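Local atomic coordinates of intimin adherence protein (Escherichia coli O157:H7, PDB entry 3NCX), a protein that probably anchors the bacterium to host cells by binding the translocated receptor Tir through its C-terminal lectin-like domain. Residues A[150-154]-A[155-159]. The protein carries 1 engineered substitution. Sequence-based numbering, arbitrary orientation.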
ATOM      1  N   ILE A 150      17.857   0.744   5.403  1.00 20.94           N
ATOM      2  CA  ILE A 150      18.210   0.067   4.161  1.00 21.60           C
ATOM      3  C   ILE A 150      19.239  -1.000   4.511  1.00 22.58           C
ATOM      4  O   ILE A 150      20.060  -0.795   5.404  1.00 17.45           O
ATOM      5  CB  ILE A 150      18.799   1.038   3.109  1.00 17.48           C
ATOM      6  CG1 ILE A 150      17.691   1.821   2.403  1.00 14.64           C
ATOM      7  CG2 ILE A 150      19.597   0.276   2.063  1.00 23.03           C
ATOM      8  CD1 ILE A 150      16.975   2.814   3.277  1.00 20.71           C
ATOM      9  N   LYS A 151      19.186  -2.142   3.833  1.00 22.46           N
ATOM     10  CA  LYS A 151      20.159  -3.201   4.081  1.00 22.26           C
ATOM     11  C   LYS A 151      21.575  -2.683   3.854  1.00 25.13           C
ATOM     12  O   LYS A 151      21.920  -2.252   2.753  1.00 30.49           O
ATOM     13  CB  LYS A 151      19.888  -4.417   3.197  1.00 23.02           C
ATOM     14  CG  LYS A 151      20.853  -5.568   3.432  1.00 25.97           C
ATOM     15  CD  LYS A 151      20.432  -6.815   2.675  1.00 26.89           C
ATOM     16  CE  LYS A 151      21.432  -7.940   2.877  1.00 26.74           C
ATOM     17  NZ  LYS A 151      21.623  -8.261   4.319  1.00 33.21           N
ATOM     18  N   GLN A 152      22.390  -2.726   4.903  1.00 25.17           N
ATOM     19  CA  GLN A 152      23.732  -2.156   4.862  1.00 27.90           C
ATOM     20  C   GLN A 152      24.668  -2.916   3.928  1.00 26.39           C
ATOM     21  O   GLN A 152      24.677  -4.147   3.904  1.00 21.80           O
ATOM     22  CB  GLN A 152      24.333  -2.082   6.271  1.00 25.05           C
ATOM     23  CG  GLN A 152      24.520  -3.431   6.950  1.00 24.73           C
ATOM     24  CD  GLN A 152      25.127  -3.309   8.337  1.00 23.91           C
ATOM     25  OE1 GLN A 152      25.461  -4.310   8.971  1.00 22.94           O
ATOM     26  NE2 GLN A 152      25.273  -2.078   8.814  1.00 20.90           N
ATOM     27  N   THR A 153      25.456  -2.168   3.161  1.00 30.80           N
ATOM     28  CA  THR A 153      26.431  -2.759   2.254  1.00 32.08           C
ATOM     29  C   THR A 153      27.548  -3.439   3.037  1.00 31.56           C
ATOM     30  O   THR A 153      27.572  -3.400   4.268  1.00 30.70           O
ATOM     31  CB  THR A 153      27.056  -1.701   1.324  1.00 30.71           C
ATOM     32  OG1 THR A 153      27.966  -0.882   2.070  1.00 32.07           O
ATOM     33  CG2 THR A 153      25.976  -0.828   0.704  1.00 25.26           C
ATOM     34  N   SER A 154      28.473  -4.060   2.315  1.00 34.73           N
ATOM     35  CA  SER A 154      29.606  -4.734   2.936  1.00 30.31           C
ATOM     36  C   SER A 154      30.494  -3.746   3.688  1.00 29.89           C
ATOM     37  O   SER A 154      30.914  -4.009   4.815  1.00 24.48           O
ATOM     38  CB  SER A 154      30.418  -5.484   1.880  1.00 32.07           C
ATOM     39  OG  SER A 154      30.699  -4.647   0.771  1.00 37.66           O
ATOM     40  N   SER A 155      30.771  -2.608   3.059  1.00 29.28           N
ATOM     41  CA  SER A 155      31.595  -1.578   3.681  1.00 29.75           C
ATOM     42  C   SER A 155      30.863  -0.947   4.859  1.00 30.39           C
ATOM     43  O   SER A 155      31.472  -0.623   5.880  1.00 27.15           O
ATOM     44  CB  SER A 155      31.978  -0.501   2.664  1.00 29.33           C
ATOM     45  OG  SER A 155      30.846   0.253   2.269  1.00 37.33           O
ATOM     46  N   GLU A 156      29.553  -0.774   4.707  1.00 27.28           N
ATOM     47  CA  GLU A 156      28.728  -0.204   5.767  1.00 26.03           C
ATOM     48  C   GLU A 156      28.732  -1.086   7.010  1.00 21.63           C
ATOM     49  O   GLU A 156      28.742  -0.587   8.135  1.00 23.95           O
ATOM     50  CB  GLU A 156      27.294   0.013   5.281  1.00 26.33           C
ATOM     51  CG  GLU A 156      27.117   1.218   4.375  1.00 18.52           C
ATOM     52  CD  GLU A 156      25.666   1.459   4.006  1.00 22.58           C
ATOM     53  OE1 GLU A 156      24.945   0.471   3.757  1.00 23.75           O
ATOM     54  OE2 GLU A 156      25.243   2.632   3.970  1.00 22.73           O
ATOM     55  N   GLN A 157      28.722  -2.399   6.802  1.00 21.54           N
ATOM     56  CA  GLN A 157      28.723  -3.341   7.913  1.00 28.12           C
ATOM     57  C   GLN A 157      30.028  -3.265   8.699  1.00 22.30           C
ATOM     58  O   GLN A 157      30.063  -3.565   9.892  1.00 22.66           O
ATOM     59  CB  GLN A 157      28.498  -4.768   7.413  1.00 26.31           C
ATOM     60  CG  GLN A 157      28.215  -5.771   8.521  1.00 29.09           C
ATOM     61  CD  GLN A 157      29.087  -7.007   8.429  1.00 43.23           C
ATOM     62  OE1 GLN A 157      30.300  -6.913   8.236  1.00 44.07           O
ATOM     63  NE2 GLN A 157      28.471  -8.176   8.563  1.00 53.41           N
ATOM     64  N   ARG A 158      31.098  -2.860   8.022  1.00 24.15           N
ATOM     65  CA  ARG A 158      32.412  -2.762   8.650  1.00 25.02           C
ATOM     66  C   ARG A 158      32.512  -1.555   9.575  1.00 22.17           C
ATOM     67  O   ARG A 158      33.178  -1.610  10.609  1.00 22.13           O
ATOM     68  CB  ARG A 158      33.514  -2.692   7.590  1.00 25.42           C
ATOM     69  CG  ARG A 158      33.667  -3.956   6.764  1.00 33.18           C
ATOM     70  CD  ARG A 158      34.842  -3.856   5.802  1.00 27.50           C
ATOM     71  NE  ARG A 158      34.950  -5.048   4.966  1.00 50.62           N
ATOM     72  CZ  ARG A 158      34.431  -5.158   3.746  1.00 46.80           C
ATOM     73  NH1 ARG A 158      33.770  -4.141   3.210  1.00 37.46           N
ATOM     74  NH2 ARG A 158      34.576  -6.285   3.061  1.00 47.13           N
ATOM     75  N   SER A 159      31.849  -0.468   9.199  1.00 20.04           N
ATOM     76  CA  SER A 159      31.939   0.777   9.953  1.00 18.16           C
ATOM     77  C   SER A 159      30.802   0.941  10.955  1.00 16.87           C
ATOM     78  O   SER A 159      30.801   1.876  11.753  1.00 19.18           O
ATOM     79  CB  SER A 159      31.987   1.978   9.004  1.00 22.54           C
ATOM     80  OG  SER A 159      30.916   1.945   8.077  1.00 26.87           O
TER
HETATM   81  O   HOH W   1      22.365   0.917   3.684  1.00 15.83           O
HETATM   82  O   HOH W   2      33.807  -5.348   0.271  1.00 28.51           O
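T153 turns OG1 into the angle between its own backbone N and carbonyl carbon (chi1 73°), while E156 carries CG beside its N (chi1 -76°) and then runs extended, so each side chain reaches the other residue's backbone amide. The result is a capping box. T153 is the N-cap: its OG1 accepts from E156 N at 3.1 Å, and in return E156 OE1 takes T153 N at 2.8 Å, a nearly straight bond made with the anti lone pair of the carboxylate. Two amides at the start of the helix, where i-4 carbonyls are lacking, are thereby paired with side-chain oxygens. T153 OG1 also lies against E156 CG, and T153 CG2 near OE1 of the carboxylate. Water 1 sits within hydrogen-bonding distance of E156 OE1 and may help to meet its negative charge, and the helix end probably steadies it further.

The first helical turn follows directly, with Q157 N bonded to T153 O at 3.0 Å, whereas R158 N reaches S154 O only weakly. The Q152 amide lies across the start of the Q157 side chain, its CD near Q157 CA and its OE1 against Q157 CG, with the two amide planes 75° apart. Farther round, water 2 links S154 OG to R158 NH2.

All this lies on the surface of the lectin-like domain, where the loop leaving strand 147-149 enters helix 154-159. Y106 OH bonds Q152 N, and strand 161-166 packs against Q152 and E156 through S162, with S163 N giving E156 OE2 a weak bond.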